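Local coordinates for isomerase/lactonizing enzyme (PDB 1RVK), which binds a magnesium ion and is probably an isomerase or lactonizing enzyme of the enolase superfamily, its reaction and substrate not being established, at residues I289-E300 against V318-R326. Residues are numbered along the deposited sequence; the frame is centred on the assembly and turned at random.
Sequences ITPALKTMHLAE and VVAATKNCR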
ATOM      1  N   ILE A 289       9.984   3.904  -3.947  1.00 11.19           N
ATOM      2  CA  ILE A 289      10.159   2.832  -4.913  1.00 12.19           C
ATOM      3  C   ILE A 289      11.578   2.276  -4.809  1.00 12.38           C
ATOM      4  O   ILE A 289      11.780   1.068  -4.858  1.00 13.92           O
ATOM      5  CB  ILE A 289       9.892   3.353  -6.351  1.00 11.61           C
ATOM      6  CG1 ILE A 289       8.397   3.628  -6.519  1.00 14.01           C
ATOM      7  CG2 ILE A 289      10.356   2.339  -7.390  1.00 11.82           C
ATOM      8  CD1 ILE A 289       8.050   4.364  -7.802  1.00 13.55           C
ATOM      9  N   THR A 290      12.560   3.157  -4.645  1.00 12.71           N
ATOM     10  CA  THR A 290      13.948   2.716  -4.543  1.00 14.79           C
ATOM     11  C   THR A 290      14.141   1.685  -3.420  1.00 13.38           C
ATOM     12  O   THR A 290      14.614   0.578  -3.672  1.00 15.34           O
ATOM     13  CB  THR A 290      14.886   3.920  -4.358  1.00 16.03           C
ATOM     14  OG1 THR A 290      14.693   4.832  -5.451  1.00 17.33           O
ATOM     15  CG2 THR A 290      16.344   3.471  -4.339  1.00 20.03           C
ATOM     16  N   PRO A 291      13.773   2.024  -2.172  1.00 11.74           N
ATOM     17  CA  PRO A 291      13.954   1.028  -1.108  1.00 10.98           C
ATOM     18  C   PRO A 291      13.006  -0.168  -1.236  1.00 12.30           C
ATOM     19  O   PRO A 291      13.312  -1.262  -0.762  1.00 10.52           O
ATOM     20  CB  PRO A 291      13.727   1.839   0.173  1.00 11.09           C
ATOM     21  CG  PRO A 291      12.810   2.944  -0.275  1.00 11.46           C
ATOM     22  CD  PRO A 291      13.399   3.332  -1.607  1.00 10.66           C
ATOM     23  N   ALA A 292      11.858   0.028  -1.880  1.00 11.65           N
ATOM     24  CA  ALA A 292      10.918  -1.078  -2.058  1.00 11.92           C
ATOM     25  C   ALA A 292      11.577  -2.121  -2.956  1.00 12.96           C
ATOM     26  O   ALA A 292      11.490  -3.324  -2.703  1.00 13.11           O
ATOM     27  CB  ALA A 292       9.615  -0.581  -2.686  1.00 13.26           C
ATOM     28  N   LEU A 293      12.240  -1.659  -4.011  1.00 10.93           N
ATOM     29  CA  LEU A 293      12.920  -2.574  -4.917  1.00 12.09           C
ATOM     30  C   LEU A 293      14.013  -3.322  -4.163  1.00 11.90           C
ATOM     31  O   LEU A 293      14.222  -4.512  -4.390  1.00 11.29           O
ATOM     32  CB  LEU A 293      13.519  -1.814  -6.108  1.00 15.19           C
ATOM     33  CG  LEU A 293      12.565  -1.494  -7.269  1.00 18.56           C
ATOM     34  CD1 LEU A 293      12.188  -2.774  -7.992  1.00 19.86           C
ATOM     35  CD2 LEU A 293      11.320  -0.814  -6.757  1.00 23.01           C
ATOM     36  N   LYS A 294      14.707  -2.631  -3.261  1.00 11.37           N
ATOM     37  CA  LYS A 294      15.754  -3.285  -2.484  1.00 11.83           C
ATOM     38  C   LYS A 294      15.167  -4.408  -1.636  1.00 11.71           C
ATOM     39  O   LYS A 294      15.767  -5.476  -1.516  1.00 12.04           O
ATOM     40  CB  LYS A 294      16.474  -2.276  -1.583  1.00 12.14           C
ATOM     41  CG  LYS A 294      17.289  -1.256  -2.357  1.00 13.91           C
ATOM     42  CD  LYS A 294      17.991  -0.295  -1.428  1.00 18.50           C
ATOM     43  CE  LYS A 294      18.824   0.706  -2.225  1.00 20.05           C
ATOM     44  NZ  LYS A 294      19.441   1.713  -1.332  1.00 23.99           N
ATOM     45  N   THR A 295      13.995  -4.176  -1.050  1.00 10.26           N
ATOM     46  CA  THR A 295      13.359  -5.204  -0.232  1.00 10.69           C
ATOM     47  C   THR A 295      12.917  -6.393  -1.093  1.00 11.05           C
ATOM     48  O   THR A 295      12.940  -7.535  -0.636  1.00  9.57           O
ATOM     49  CB  THR A 295      12.128  -4.652   0.536  1.00 11.68           C
ATOM     50  OG1 THR A 295      11.101  -4.283  -0.393  1.00 17.05           O
ATOM     51  CG2 THR A 295      12.516  -3.434   1.357  1.00 11.38           C
HETATM   52  N   MSE A 296      12.515  -6.130  -2.335  1.00 10.84           N
HETATM   53  CA  MSE A 296      12.091  -7.209  -3.229  1.00 11.67           C
HETATM   54  C   MSE A 296      13.286  -8.097  -3.566  1.00 11.59           C
HETATM   55  O   MSE A 296      13.181  -9.323  -3.584  1.00 10.99           O
HETATM   56  CB  MSE A 296      11.510  -6.649  -4.537  1.00 11.90           C
HETATM   57  CG  MSE A 296      10.232  -5.834  -4.399  1.00 14.42           C
HETATM   58 SE   MSE A 296       8.748  -6.838  -3.669  1.00 17.33          SE
HETATM   59  CE  MSE A 296       8.701  -8.301  -4.942  1.00 16.53           C
ATOM     60  N   HIS A 297      14.426  -7.468  -3.835  1.00 11.04           N
ATOM     61  CA  HIS A 297      15.642  -8.201  -4.176  1.00 10.86           C
ATOM     62  C   HIS A 297      16.160  -8.982  -2.971  1.00 11.06           C
ATOM     63  O   HIS A 297      16.641 -10.107  -3.104  1.00 11.81           O
ATOM     64  CB  HIS A 297      16.700  -7.217  -4.679  1.00 12.43           C
ATOM     65  CG  HIS A 297      16.285  -6.486  -5.918  1.00 14.50           C
ATOM     66  ND1 HIS A 297      16.901  -5.331  -6.346  1.00 14.25           N
ATOM     67  CD2 HIS A 297      15.315  -6.756  -6.824  1.00 13.21           C
ATOM     68  CE1 HIS A 297      16.327  -4.920  -7.464  1.00 14.47           C
ATOM     69  NE2 HIS A 297      15.362  -5.767  -7.775  1.00 12.58           N
ATOM     70  N   LEU A 298      16.064  -8.368  -1.798  1.00 11.34           N
ATOM     71  CA  LEU A 298      16.483  -9.006  -0.556  1.00 10.66           C
ATOM     72  C   LEU A 298      15.714 -10.319  -0.394  1.00 11.50           C
ATOM     73  O   LEU A 298      16.300 -11.381  -0.174  1.00 10.82           O
ATOM     74  CB  LEU A 298      16.183  -8.076   0.622  1.00 11.55           C
ATOM     75  CG  LEU A 298      16.164  -8.684   2.029  1.00  9.90           C
ATOM     76  CD1 LEU A 298      17.562  -9.162   2.421  1.00 13.28           C
ATOM     77  CD2 LEU A 298      15.660  -7.640   3.015  1.00 12.08           C
ATOM     78  N   ALA A 299      14.391 -10.241  -0.507  1.00  9.96           N
ATOM     79  CA  ALA A 299      13.553 -11.423  -0.367  1.00  9.79           C
ATOM     80  C   ALA A 299      13.897 -12.478  -1.410  1.00 10.48           C
ATOM     81  O   ALA A 299      14.038 -13.664  -1.090  1.00 10.98           O
ATOM     82  CB  ALA A 299      12.077 -11.037  -0.483  1.00  9.30           C
ATOM     83  N   GLU A 300      14.035 -12.051  -2.659  1.00 11.66           N
ATOM     84  CA  GLU A 300      14.352 -12.980  -3.736  1.00 11.59           C
ATOM     85  C   GLU A 300      15.644 -13.752  -3.485  1.00 11.88           C
ATOM     86  O   GLU A 300      15.722 -14.941  -3.789  1.00 10.58           O
ATOM     87  CB  GLU A 300      14.457 -12.244  -5.073  1.00 15.61           C
ATOM     88  CG  GLU A 300      14.720 -13.181  -6.241  1.00 17.53           C
ATOM     89  CD  GLU A 300      15.123 -12.444  -7.500  1.00 20.44           C
ATOM     90  OE1 GLU A 300      15.512 -13.110  -8.479  1.00 24.87           O
ATOM     91  OE2 GLU A 300      15.053 -11.200  -7.510  1.00 24.10           O
ATOM     92  N   VAL A 318       6.225  -1.402  -8.892  1.00 11.15           N
ATOM     93  CA  VAL A 318       7.182  -2.257  -8.194  1.00 12.12           C
ATOM     94  C   VAL A 318       6.798  -3.712  -8.470  1.00 12.03           C
ATOM     95  O   VAL A 318       7.651  -4.546  -8.768  1.00 11.99           O
ATOM     96  CB  VAL A 318       7.166  -1.999  -6.666  1.00 11.38           C
ATOM     97  CG1 VAL A 318       8.027  -3.035  -5.944  1.00 11.97           C
ATOM     98  CG2 VAL A 318       7.704  -0.600  -6.376  1.00 12.67           C
ATOM     99  N   VAL A 319       5.505  -4.007  -8.384  1.00 12.73           N
ATOM    100  CA  VAL A 319       5.026  -5.364  -8.632  1.00 13.04           C
ATOM    101  C   VAL A 319       5.302  -5.814 -10.074  1.00 13.04           C
ATOM    102  O   VAL A 319       5.681  -6.958 -10.314  1.00 13.45           O
ATOM    103  CB  VAL A 319       3.509  -5.474  -8.343  1.00 12.83           C
ATOM    104  CG1 VAL A 319       2.980  -6.843  -8.778  1.00 13.05           C
ATOM    105  CG2 VAL A 319       3.251  -5.260  -6.854  1.00 12.24           C
ATOM    106  N   ALA A 320       5.120  -4.909 -11.030  1.00 13.35           N
ATOM    107  CA  ALA A 320       5.341  -5.236 -12.436  1.00 12.82           C
ATOM    108  C   ALA A 320       6.816  -5.442 -12.774  1.00 13.55           C
ATOM    109  O   ALA A 320       7.157  -6.148 -13.729  1.00 14.01           O
ATOM    110  CB  ALA A 320       4.752  -4.139 -13.318  1.00 14.24           C
ATOM    111  N   ALA A 321       7.691  -4.832 -11.984  1.00 13.94           N
ATOM    112  CA  ALA A 321       9.125  -4.931 -12.220  1.00 14.40           C
ATOM    113  C   ALA A 321       9.781  -6.129 -11.539  1.00 15.79           C
ATOM    114  O   ALA A 321      10.960  -6.400 -11.766  1.00 17.61           O
ATOM    115  CB  ALA A 321       9.808  -3.645 -11.763  1.00 14.39           C
ATOM    116  N   THR A 322       9.030  -6.845 -10.711  1.00 14.61           N
ATOM    117  CA  THR A 322       9.589  -7.985  -9.993  1.00 15.10           C
ATOM    118  C   THR A 322       8.808  -9.283 -10.175  1.00 14.63           C
ATOM    119  O   THR A 322       7.640  -9.274 -10.570  1.00 15.44           O
ATOM    120  CB  THR A 322       9.701  -7.670  -8.489  1.00 15.56           C
ATOM    121  OG1 THR A 322       8.408  -7.335  -7.971  1.00 17.61           O
ATOM    122  CG2 THR A 322      10.641  -6.493  -8.266  1.00 17.24           C
ATOM    123  N   LYS A 323       9.463 -10.400  -9.878  1.00 14.37           N
ATOM    124  CA  LYS A 323       8.852 -11.717 -10.024  1.00 13.09           C
ATOM    125  C   LYS A 323       8.324 -12.329  -8.732  1.00 13.23           C
ATOM    126  O   LYS A 323       7.270 -12.968  -8.734  1.00 13.55           O
ATOM    127  CB  LYS A 323       9.864 -12.688 -10.647  1.00 13.09           C
ATOM    128  CG  LYS A 323       9.431 -14.153 -10.639  1.00 16.04           C
ATOM    129  CD  LYS A 323      10.533 -15.043 -11.207  1.00 18.79           C
ATOM    130  CE  LYS A 323      10.159 -16.520 -11.163  1.00 21.10           C
ATOM    131  NZ  LYS A 323      10.078 -17.036  -9.765  1.00 22.79           N
ATOM    132  N   ASN A 324       9.053 -12.129  -7.636  1.00 13.06           N
ATOM    133  CA  ASN A 324       8.679 -12.727  -6.359  1.00 13.38           C
ATOM    134  C   ASN A 324       7.619 -12.021  -5.529  1.00 13.03           C
ATOM    135  O   ASN A 324       7.835 -11.695  -4.363  1.00 11.40           O
ATOM    136  CB  ASN A 324       9.930 -12.966  -5.504  1.00 12.20           C
ATOM    137  CG  ASN A 324      10.658 -11.685  -5.145  1.00 12.42           C
ATOM    138  OD1 ASN A 324      11.113 -11.524  -4.009  1.00 13.76           O
ATOM    139  ND2 ASN A 324      10.791 -10.777  -6.108  1.00 10.70           N
ATOM    140  N   CYS A 325       6.466 -11.804  -6.145  1.00 13.57           N
ATOM    141  CA  CYS A 325       5.328 -11.163  -5.498  1.00 14.96           C
ATOM    142  C   CYS A 325       4.111 -11.754  -6.195  1.00 14.61           C
ATOM    143  O   CYS A 325       3.960 -11.614  -7.405  1.00 14.69           O
ATOM    144  CB  CYS A 325       5.376  -9.646  -5.706  1.00 17.55           C
ATOM    145  SG  CYS A 325       3.973  -8.764  -5.003  1.00 21.48           S
ATOM    146  N   ARG A 326       3.249 -12.423  -5.439  1.00 13.87           N
ATOM    147  CA  ARG A 326       2.079 -13.052  -6.032  1.00 14.33           C
ATOM    148  C   ARG A 326       0.996 -12.083  -6.497  1.00 13.75           C
ATOM    149  O   ARG A 326       0.347 -12.324  -7.518  1.00 13.46           O
ATOM    150  CB  ARG A 326       1.478 -14.063  -5.044  1.00 16.06           C
ATOM    151  CG  ARG A 326       0.369 -14.927  -5.622  1.00 21.10           C
ATOM    152  CD  ARG A 326      -0.265 -15.812  -4.544  1.00 25.61           C
ATOM    153  NE  ARG A 326       0.601 -16.910  -4.115  1.00 28.82           N
ATOM    154  CZ  ARG A 326       0.737 -18.055  -4.775  1.00 30.73           C
ATOM    155  NH1 ARG A 326       1.545 -19.000  -4.313  1.00 30.51           N
ATOM    156  NH2 ARG A 326       0.057 -18.261  -5.895  1.00 32.41           N
TER
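Val318 fits as a knob into the hole made by Ile289, Ala292, Leu293 and Met296, packing two neighbouring outer helices of the enolase-superfamily barrel domain together. Its CG2 lies 3.6 Å from Leu293 CD2, with Ile289 CG2 and Ala292 CB a little farther off, while CG1 lies against CG of Met296, a selenomethionine. Just past the end of helix 313-321, Thr322 crosses the Met296 side chain at about a right angle; its CG2 meets Met296 CB at 3.8 Å and also reaches Leu293 CD1. Bends at chi2 (-61°) and chi3 (-56°) bring CE of Met296 beside the loop, 3.7 Å from Cys325 CB. Asn324 lies beside the next turn, its side-chain amide near Met296 O, Ala299 CB and Glu300 CB.

Behind this layer, strand 306-308 backs the contact: Cys306 touches Met296 and Ala299, and its backbone is hydrogen-bonded to that of Asn324. Arg128 gives hydrogen bonds from NE to Val319 O and from NH2 to Cys325 O, tying down both the helix end and the loop. Thr322 has its own tether: OG1 donates a hydrogen bond to Val318 O at 3.0 Å, tilted 29° from the carbonyl plane, with Met296 CE 3.2 Å from that same OG1.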